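PDB 4MU6: kinectin 1 (Kinesin receptor) from Legionella pneumophila, which is of unknown function but is the Legionella effector LegC3, probably membrane-bound, represented here by its long helical N-terminal domain. Local coordinates for residues 6-11 with 51-56; 71-76 with 219-224; 106-111 with 177-182. One frame throughout, in Å; residues are numbered along the deposited sequence.

From the N terminus, contact 1 closes first: residues 6-11, leading into helix 10-22, come back against 51-56 on helix 43-105. That helix is the long spine of the domain. Further along it, residues 71-76 open contact 2, which closes only when 219-224, the turn between helices 158-217 and 227-273, comes to rest on it. Contact 3 falls wholly within that span: residues 106-111, where helix 108-127 begins, meet 177-182 on helix 158-217. Contact 1 is thus in series with the other two. Contacts 1 and 3 lie on opposite sides of the chain's centre, their own centres about 80 Å apart.

Contact 1. Residues 6-11 with 51-56; sequences ANCNIE and ATLLKS
C8 and I10 meet L53 where the N-terminal lead-in to helix 10-22 runs alongside helix 43-105, roughly antiparallel to this long spine of the elongated helical domain. All direct contact between 6-11 and 51-56 is apolar. L53 works as a fork, each methyl taking a different partner. CD2 of L53 lies 4.0 Å from SG of C8, while CD1 of L53 comes within 4.1 Å of CD1 of I10. C8 sends its sulfur toward the spine because SG swings opposite the backbone N (chi1 -172°). The I10 and L53 side chains cross at about a right angle, so they meet through their terminal methyls instead of lying alongside one another. The patch is small, but other helices extend it: L13 touches both C8 and L53, and on helix 227-273 I252 packs on L53 while L251 and A255 pack on I10. A third helix therefore joins the two that meet here.

Polar interactions stay within each side. N9 is the N-cap residue of helix 10-22, its OD1 accepting a hydrogen bond from E12 N; this satisfies an amide of the first turn that has no helical carbonyl ahead of it. Just upstream, N7 ND2 hydrogen-bonds to M3 O. On the spine, T52 O is gripped twice by one residue. S56 N reaches it at 3.0 Å in the ordinary helical bond, and S56 OG donates to the same oxygen at 3.1 Å; the two donors approach from opposite faces of the T52 carbonyl plane.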
loop_
_atom_site.group_PDB
_atom_site.type_symbol
_atom_site.label_atom_id
_atom_site.label_comp_id
_atom_site.label_asym_id
_atom_site.label_seq_id
_atom_site.Cartn_x
_atom_site.Cartn_y
_atom_site.Cartn_z
ATOM N N ALA A 6 -12.754 16.511 -11.535
ATOM C CA ALA A 6 -11.807 17.398 -12.195
ATOM C C ALA A 6 -12.320 17.925 -13.523
ATOM O O ALA A 6 -11.869 18.968 -13.993
ATOM C CB ALA A 6 -10.473 16.693 -12.397
ATOM N N ASN A 7 -13.260 17.203 -14.124
ATOM C CA ASN A 7 -13.792 17.576 -15.430
ATOM C C ASN A 7 -15.222 18.110 -15.371
ATOM O O ASN A 7 -15.881 18.261 -16.402
ATOM C CB ASN A 7 -13.701 16.395 -16.396
ATOM C CG ASN A 7 -12.271 16.044 -16.741
ATOM O OD1 ASN A 7 -11.520 16.884 -17.244
ATOM N ND2 ASN A 7 -11.871 14.807 -16.445
ATOM N N CYS A 8 -15.693 18.405 -14.164
ATOM C CA CYS A 8 -17.058 18.884 -13.986
ATOM C C CYS A 8 -17.192 20.361 -14.341
ATOM O O CYS A 8 -16.542 21.218 -13.739
ATOM C CB CYS A 8 -17.538 18.647 -12.550
ATOM S SG CYS A 8 -19.303 18.989 -12.271
ATOM N N ASN A 9 -18.025 20.638 -15.337
ATOM C CA ASN A 9 -18.483 21.992 -15.626
ATOM C C ASN A 9 -19.678 22.237 -14.731
ATOM O O ASN A 9 -20.760 21.756 -15.017
ATOM C CB ASN A 9 -18.933 22.083 -17.080
ATOM C CG ASN A 9 -19.256 23.508 -17.513
ATOM O OD1 ASN A 9 -19.889 24.275 -16.783
ATOM N ND2 ASN A 9 -18.812 23.866 -18.710
ATOM N N ILE A 10 -19.491 22.970 -13.642
ATOM C CA ILE A 10 -20.545 23.068 -12.637
ATOM C C ILE A 10 -21.818 23.754 -13.166
ATOM O O ILE A 10 -22.933 23.374 -12.807
ATOM C CB ILE A 10 -20.026 23.724 -11.329
ATOM C CG1 ILE A 10 -20.993 23.480 -10.170
ATOM C CG2 ILE A 10 -19.767 25.192 -11.529
ATOM C CD1 ILE A 10 -21.012 22.036 -9.708
ATOM N N GLU A 11 -21.648 24.738 -14.045
ATOM C CA GLU A 11 -22.779 25.473 -14.603
ATOM C C GLU A 11 -23.626 24.565 -15.484
ATOM O O GLU A 11 -24.858 24.566 -15.413
ATOM C CB GLU A 11 -22.288 26.676 -15.411
ATOM C CG GLU A 11 -23.401 27.526 -15.974
ATOM C CD GLU A 11 -22.903 28.843 -16.556
ATOM O OE1 GLU A 11 -22.001 29.472 -15.949
ATOM O OE2 GLU A 11 -23.417 29.248 -17.623
ATOM N N ALA A 51 -26.286 14.809 -5.183
ATOM C CA ALA A 51 -26.157 13.346 -5.283
ATOM C C ALA A 51 -25.248 12.961 -6.443
ATOM O O ALA A 51 -24.384 12.081 -6.303
ATOM C CB ALA A 51 -27.549 12.640 -5.404
ATOM N N THR A 52 -25.431 13.632 -7.581
ATOM C CA THR A 52 -24.535 13.447 -8.722
ATOM C C THR A 52 -23.077 13.737 -8.356
ATOM O O THR A 52 -22.171 12.997 -8.740
ATOM C CB THR A 52 -24.930 14.333 -9.908
ATOM O OG1 THR A 52 -26.172 13.877 -10.458
ATOM C CG2 THR A 52 -23.842 14.301 -10.997
ATOM N N LEU A 53 -22.833 14.818 -7.626
ATOM C CA LEU A 53 -21.448 15.152 -7.271
ATOM C C LEU A 53 -20.831 14.120 -6.327
ATOM O O LEU A 53 -19.644 13.780 -6.444
ATOM C CB LEU A 53 -21.345 16.566 -6.692
ATOM C CG LEU A 53 -21.510 17.660 -7.751
ATOM C CD1 LEU A 53 -21.764 19.007 -7.115
ATOM C CD2 LEU A 53 -20.263 17.705 -8.621
ATOM N N LEU A 54 -21.638 13.608 -5.406
ATOM C CA LEU A 54 -21.149 12.626 -4.444
ATOM C C LEU A 54 -20.806 11.315 -5.132
ATOM O O LEU A 54 -19.781 10.685 -4.801
ATOM C CB LEU A 54 -22.177 12.388 -3.342
ATOM C CG LEU A 54 -22.359 13.585 -2.418
ATOM C CD1 LEU A 54 -23.593 13.373 -1.581
ATOM C CD2 LEU A 54 -21.119 13.781 -1.540
ATOM N N LYS A 55 -21.665 10.909 -6.073
ATOM C CA LYS A 55 -21.419 9.705 -6.857
ATOM C C LYS A 55 -20.148 9.850 -7.670
ATOM O O LYS A 55 -19.353 8.916 -7.750
ATOM C CB LYS A 55 -22.576 9.382 -7.781
ATOM C CG LYS A 55 -23.787 8.733 -7.111
ATOM C CD LYS A 55 -24.984 8.691 -8.079
ATOM C CE LYS A 55 -26.230 8.040 -7.463
ATOM N NZ LYS A 55 -26.969 8.907 -6.500
ATOM N N SER A 56 -19.972 11.021 -8.272
ATOM C CA SER A 56 -18.757 11.349 -9.019
ATOM C C SER A 56 -17.503 11.313 -8.134
ATOM O O SER A 56 -16.458 10.790 -8.535
ATOM C CB SER A 56 -18.893 12.735 -9.655
ATOM O OG SER A 56 -19.832 12.711 -10.711
#

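Contact 2. Residues 71-76 with 219-224; sequences QSYKAQ and EDILST
Q76 and T224 make the tight end of this contact, where the turn between two long helices settles on helix 43-105. CG of Q76 lies only 3.2 Å from the carbonyl oxygen of T224, a close CH-to-oxygen approach. The same T224 O takes a hydrogen bond from a water at 3.1 Å, and that water also donates to Y73 O at 2.9 Å, linking two backbones that do not bond directly. The Q76 chain bends at its second torsion (chi2 76°), and its amide is engaged at both ends: OE1 accepts from N229 ND2 and S226 N, while NE2 donates to D80 OD1. The buried glutamine thus ties the spine to the start of helix 227-273.

Y73 packs alongside. CD1 of I221 comes to 3.9 Å from CB of Y73, near the ring plane and at its edge, and OG1 of T224 sits 4.1 Å from CD2 of Y73, approaching obliquely. Beyond the ring, Y73 OH bonds to N215 ND2, and Y214 meets the ring itself. T224 is fixed by its own turn, since I221 O accepts both T224 N and T224 OG1, the hydroxyl at 2.8 Å and in the carbonyl plane.

The loose, solvent side lies at exposed E219 and D220, with S223 beside them. D220, with a left-handed backbone, takes the S223 hydroxyl on the syn lone pair of OD1 at 2.6 Å. The whole is a loop with a short 3-10 segment, linking two helices that run in broadly the same direction and seated against helix 43-105 in an elongated helical bundle.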
loop_
_atom_site.group_PDB
_atom_site.type_symbol
_atom_site.label_atom_id
_atom_site.label_comp_id
_atom_site.label_asym_id
_atom_site.label_seq_id
_atom_site.Cartn_x
_atom_site.Cartn_y
_atom_site.Cartn_z
ATOM N N GLN A 71 0.010 -0.106 -7.533
ATOM C CA GLN A 71 1.409 0.244 -7.368
ATOM C C GLN A 71 2.024 -0.496 -6.166
ATOM O O GLN A 71 3.081 -1.114 -6.285
ATOM C CB GLN A 71 1.567 1.754 -7.186
ATOM C CG GLN A 71 2.992 2.190 -6.869
ATOM C CD GLN A 71 3.868 2.333 -8.102
ATOM O OE1 GLN A 71 3.502 1.899 -9.197
ATOM N NE2 GLN A 71 5.035 2.963 -7.929
ATOM N N SER A 72 1.357 -0.431 -5.018
ATOM C CA SER A 72 1.885 -1.040 -3.802
ATOM C C SER A 72 1.921 -2.559 -3.913
ATOM O O SER A 72 2.836 -3.204 -3.409
ATOM C CB SER A 72 1.053 -0.626 -2.588
ATOM O OG SER A 72 1.263 0.736 -2.268
ATOM N N TYR A 73 0.906 -3.127 -4.563
ATOM C CA TYR A 73 0.821 -4.567 -4.707
ATOM C C TYR A 73 2.037 -5.081 -5.453
ATOM O O TYR A 73 2.680 -6.034 -5.012
ATOM C CB TYR A 73 -0.450 -4.957 -5.458
ATOM C CG TYR A 73 -0.573 -6.419 -5.831
ATOM C CD1 TYR A 73 -0.061 -6.894 -7.035
ATOM C CD2 TYR A 73 -1.233 -7.321 -5.000
ATOM C CE1 TYR A 73 -0.197 -8.223 -7.402
ATOM C CE2 TYR A 73 -1.380 -8.658 -5.361
ATOM C CZ TYR A 73 -0.860 -9.092 -6.569
ATOM O OH TYR A 73 -0.972 -10.408 -6.940
ATOM N N LYS A 74 2.332 -4.440 -6.581
ATOM C CA LYS A 74 3.379 -4.888 -7.499
ATOM C C LYS A 74 4.775 -4.683 -6.918
ATOM O O LYS A 74 5.691 -5.469 -7.174
ATOM C CB LYS A 74 3.269 -4.134 -8.832
ATOM C CG LYS A 74 2.016 -4.464 -9.669
ATOM C CD LYS A 74 1.839 -3.474 -10.827
ATOM C CE LYS A 74 0.711 -3.893 -11.765
ATOM N NZ LYS A 74 0.391 -2.850 -12.796
ATOM N N ALA A 75 4.935 -3.599 -6.166
ATOM C CA ALA A 75 6.225 -3.258 -5.599
ATOM C C ALA A 75 6.561 -4.293 -4.530
ATOM O O ALA A 75 7.675 -4.806 -4.484
ATOM C CB ALA A 75 6.200 -1.853 -5.024
ATOM N N GLN A 76 5.583 -4.623 -3.691
ATOM C CA GLN A 76 5.794 -5.654 -2.674
ATOM C C GLN A 76 6.073 -7.024 -3.275
ATOM O O GLN A 76 6.903 -7.776 -2.744
ATOM C CB GLN A 76 4.610 -5.771 -1.723
ATOM C CG GLN A 76 4.838 -6.797 -0.612
ATOM C CD GLN A 76 5.776 -6.291 0.478
ATOM O OE1 GLN A 76 5.490 -5.292 1.144
ATOM N NE2 GLN A 76 6.895 -6.994 0.678
ATOM N N GLU A 219 -10.510 -6.941 -2.155
ATOM C CA GLU A 219 -10.356 -6.493 -0.765
ATOM C C GLU A 219 -9.024 -6.937 -0.148
ATOM O O GLU A 219 -8.322 -7.783 -0.706
ATOM C CB GLU A 219 -11.504 -7.028 0.101
ATOM C CG GLU A 219 -12.896 -6.870 -0.513
ATOM C CD GLU A 219 -13.354 -5.415 -0.624
ATOM O OE1 GLU A 219 -12.786 -4.531 0.060
ATOM O OE2 GLU A 219 -14.298 -5.161 -1.404
ATOM N N ASP A 220 -8.700 -6.363 1.010
ATOM C CA ASP A 220 -7.557 -6.788 1.822
ATOM C C ASP A 220 -6.233 -6.593 1.084
ATOM O O ASP A 220 -5.368 -7.463 1.117
ATOM C CB ASP A 220 -7.722 -8.248 2.297
ATOM C CG ASP A 220 -6.610 -8.699 3.273
ATOM O OD1 ASP A 220 -6.295 -7.959 4.234
ATOM O OD2 ASP A 220 -6.037 -9.791 3.062
ATOM N N ILE A 221 -6.077 -5.455 0.409
ATOM C CA ILE A 221 -4.780 -5.125 -0.165
ATOM C C ILE A 221 -3.714 -5.115 0.932
ATOM O O ILE A 221 -2.587 -5.555 0.707
ATOM C CB ILE A 221 -4.771 -3.754 -0.894
ATOM C CG1 ILE A 221 -3.356 -3.394 -1.364
ATOM C CG2 ILE A 221 -5.274 -2.647 0.022
ATOM C CD1 ILE A 221 -2.753 -4.328 -2.432
ATOM N N LEU A 222 -4.073 -4.639 2.124
ATOM C CA LEU A 222 -3.051 -4.368 3.142
ATOM C C LEU A 222 -2.306 -5.611 3.606
ATOM O O LEU A 222 -1.122 -5.519 3.930
ATOM C CB LEU A 222 -3.623 -3.582 4.333
ATOM C CG LEU A 222 -4.088 -2.163 3.955
ATOM C CD1 LEU A 222 -4.843 -1.492 5.092
ATOM C CD2 LEU A 222 -2.891 -1.329 3.532
ATOM N N SER A 223 -2.975 -6.770 3.620
ATOM C CA SER A 223 -2.318 -8.001 4.081
ATOM C C SER A 223 -1.337 -8.543 3.038
ATOM O O SER A 223 -0.584 -9.468 3.312
ATOM C CB SER A 223 -3.324 -9.084 4.498
ATOM O OG SER A 223 -4.195 -8.635 5.528
ATOM N N THR A 224 -1.323 -7.955 1.846
ATOM C CA THR A 224 -0.286 -8.317 0.882
ATOM C C THR A 224 0.974 -7.458 1.051
ATOM O O THR A 224 1.941 -7.624 0.311
ATOM C CB THR A 224 -0.773 -8.197 -0.570
ATOM O OG1 THR A 224 -0.766 -6.816 -0.968
ATOM C CG2 THR A 224 -2.193 -8.766 -0.710
HETATM O O HOH W 1 1.783 -7.704 -2.804
#

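Contact 3. Residues 106-111 with 177-182; sequences NHIPTQ and FEQEVN
The 3.0 Å bond from N182 N to E178 O is part of the helical turn that presents Q179 and E180 to I108. This is an antiparallel pairing of two helices: 108-127 heads outward and 158-217 returns beside it, making one arm of the elongated coiled-coil domain. The contact sits at the joint between helices 43-105 and 108-127, and helix 158-217 spans that joint: E180 touches L105 and Q179 touches E104, the last residues of the preceding helix.

I108 does nearly all the work from its side. Its CG1 branch lies opposite the carbonyl carbon (chi1 -63°) and continues fully extended, which carries the terminal methyl straight to the partner helix. There CD1 of I108 lies 3.8 Å from CG of Q179 and 4.1 Å from CB of E180, lodged between the roots of two successive side chains. Q179 and I108 cross at about a right angle. The Q179 chain then bends at chi2 (71°), taking its amide away from the isoleucine, and NE2 donates to N183 OD1 one turn on. E180 instead stretches out beyond CG.

P109 lies in the first turn of helix 108-127, where no amide hydrogen is needed, and Q111 N bonds to H107 O at 3.1 Å. The nearest approach between the segments is from CD1 of I108 to the backbone N of E180, 3.7 Å.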
loop_
_atom_site.group_PDB
_atom_site.type_symbol
_atom_site.label_atom_id
_atom_site.label_comp_id
_atom_site.label_asym_id
_atom_site.label_seq_id
_atom_site.Cartn_x
_atom_site.Cartn_y
_atom_site.Cartn_z
ATOM N N ASN A 106 33.945 -34.212 12.073
ATOM C CA ASN A 106 33.920 -35.667 12.256
ATOM C C ASN A 106 35.298 -36.306 12.113
ATOM O O ASN A 106 35.473 -37.485 12.421
ATOM C CB ASN A 106 32.939 -36.332 11.281
ATOM C CG ASN A 106 31.515 -35.864 11.482
ATOM O OD1 ASN A 106 31.108 -35.542 12.598
ATOM N ND2 ASN A 106 30.753 -35.806 10.399
ATOM N N HIS A 107 36.280 -35.534 11.649
ATOM C CA HIS A 107 37.626 -36.072 11.468
ATOM C C HIS A 107 38.622 -35.595 12.526
ATOM O O HIS A 107 39.663 -36.217 12.737
ATOM C CB HIS A 107 38.151 -35.779 10.060
ATOM C CG HIS A 107 39.467 -36.436 9.764
ATOM N ND1 HIS A 107 39.700 -37.776 10.001
ATOM C CD2 HIS A 107 40.624 -35.936 9.260
ATOM C CE1 HIS A 107 40.939 -38.074 9.649
ATOM N NE2 HIS A 107 41.522 -36.975 9.198
ATOM N N ILE A 108 38.300 -34.496 13.198
ATOM C CA ILE A 108 39.202 -33.916 14.201
ATOM C C ILE A 108 39.604 -34.847 15.384
ATOM O O ILE A 108 40.778 -34.894 15.747
ATOM C CB ILE A 108 38.684 -32.543 14.692
ATOM C CG1 ILE A 108 38.665 -31.554 13.527
ATOM C CG2 ILE A 108 39.540 -32.011 15.831
ATOM C CD1 ILE A 108 38.219 -30.159 13.899
ATOM N N PRO A 109 38.644 -35.587 15.979
ATOM C CA PRO A 109 39.014 -36.572 17.011
ATOM C C PRO A 109 40.018 -37.613 16.522
ATOM O O PRO A 109 40.896 -38.018 17.277
ATOM C CB PRO A 109 37.686 -37.257 17.328
ATOM C CG PRO A 109 36.673 -36.220 17.040
ATOM C CD PRO A 109 37.180 -35.452 15.867
ATOM N N THR A 110 39.894 -38.039 15.272
ATOM C CA THR A 110 40.888 -38.937 14.688
ATOM C C THR A 110 42.282 -38.289 14.604
ATOM O O THR A 110 43.283 -38.897 14.996
ATOM C CB THR A 110 40.441 -39.422 13.315
ATOM O OG1 THR A 110 39.285 -40.245 13.479
ATOM C CG2 THR A 110 41.542 -40.221 12.625
ATOM N N GLN A 111 42.332 -37.056 14.107
ATOM C CA GLN A 111 43.578 -36.312 13.983
ATOM C C GLN A 111 44.240 -36.136 15.341
ATOM O O GLN A 111 45.438 -36.390 15.490
ATOM C CB GLN A 111 43.326 -34.934 13.370
ATOM C CG GLN A 111 42.971 -34.981 11.899
ATOM C CD GLN A 111 42.402 -33.662 11.392
ATOM O OE1 GLN A 111 41.286 -33.254 11.757
ATOM N NE2 GLN A 111 43.174 -32.983 10.555
ATOM N N PHE A 177 42.199 -28.433 18.374
ATOM C CA PHE A 177 41.197 -28.094 19.384
ATOM C C PHE A 177 40.565 -26.736 19.085
ATOM O O PHE A 177 39.362 -26.562 19.291
ATOM C CB PHE A 177 41.770 -28.121 20.808
ATOM C CG PHE A 177 41.793 -29.511 21.444
ATOM C CD1 PHE A 177 40.612 -30.163 21.781
ATOM C CD2 PHE A 177 42.998 -30.149 21.722
ATOM C CE1 PHE A 177 40.632 -31.438 22.365
ATOM C CE2 PHE A 177 43.027 -31.424 22.315
ATOM C CZ PHE A 177 41.848 -32.064 22.634
ATOM N N GLU A 178 41.370 -25.784 18.609
ATOM C CA GLU A 178 40.841 -24.494 18.168
ATOM C C GLU A 178 39.989 -24.636 16.904
ATOM O O GLU A 178 38.977 -23.946 16.738
ATOM C CB GLU A 178 41.968 -23.500 17.903
ATOM C CG GLU A 178 41.457 -22.091 17.680
ATOM C CD GLU A 178 42.559 -21.096 17.354
ATOM O OE1 GLU A 178 43.748 -21.479 17.424
ATOM O OE2 GLU A 178 42.225 -19.932 17.027
ATOM N N GLN A 179 40.409 -25.525 16.008
ATOM C CA GLN A 179 39.658 -25.782 14.789
ATOM C C GLN A 179 38.277 -26.302 15.165
ATOM O O GLN A 179 37.253 -25.903 14.579
ATOM C CB GLN A 179 40.381 -26.807 13.914
ATOM C CG GLN A 179 39.740 -27.008 12.548
ATOM C CD GLN A 179 39.932 -25.800 11.635
ATOM O OE1 GLN A 179 41.059 -25.379 11.377
ATOM N NE2 GLN A 179 38.828 -25.239 11.145
ATOM N N GLU A 180 38.251 -27.181 16.163
ATOM C CA GLU A 180 37.001 -27.791 16.600
ATOM C C GLU A 180 35.988 -26.766 17.118
ATOM O O GLU A 180 34.852 -26.700 16.644
ATOM C CB GLU A 180 37.265 -28.855 17.664
ATOM C CG GLU A 180 36.011 -29.558 18.163
ATOM C CD GLU A 180 36.327 -30.748 19.068
ATOM O OE1 GLU A 180 36.890 -30.533 20.166
ATOM O OE2 GLU A 180 36.022 -31.898 18.676
ATOM N N VAL A 181 36.392 -25.965 18.093
ATOM C CA VAL A 181 35.468 -24.994 18.658
ATOM C C VAL A 181 35.045 -23.941 17.610
ATOM O O VAL A 181 33.888 -23.531 17.584
ATOM C CB VAL A 181 36.056 -24.328 19.912
ATOM C CG1 VAL A 181 37.481 -23.939 19.659
ATOM C CG2 VAL A 181 35.244 -23.119 20.317
ATOM N N ASN A 182 35.966 -23.527 16.743
ATOM C CA ASN A 182 35.624 -22.591 15.667
ATOM C C ASN A 182 34.592 -23.119 14.678
ATOM O O ASN A 182 33.677 -22.395 14.269
ATOM C CB ASN A 182 36.871 -22.120 14.921
ATOM C CG ASN A 182 37.636 -21.087 15.701
ATOM O OD1 ASN A 182 37.098 -20.504 16.636
ATOM N ND2 ASN A 182 38.888 -20.852 15.330
#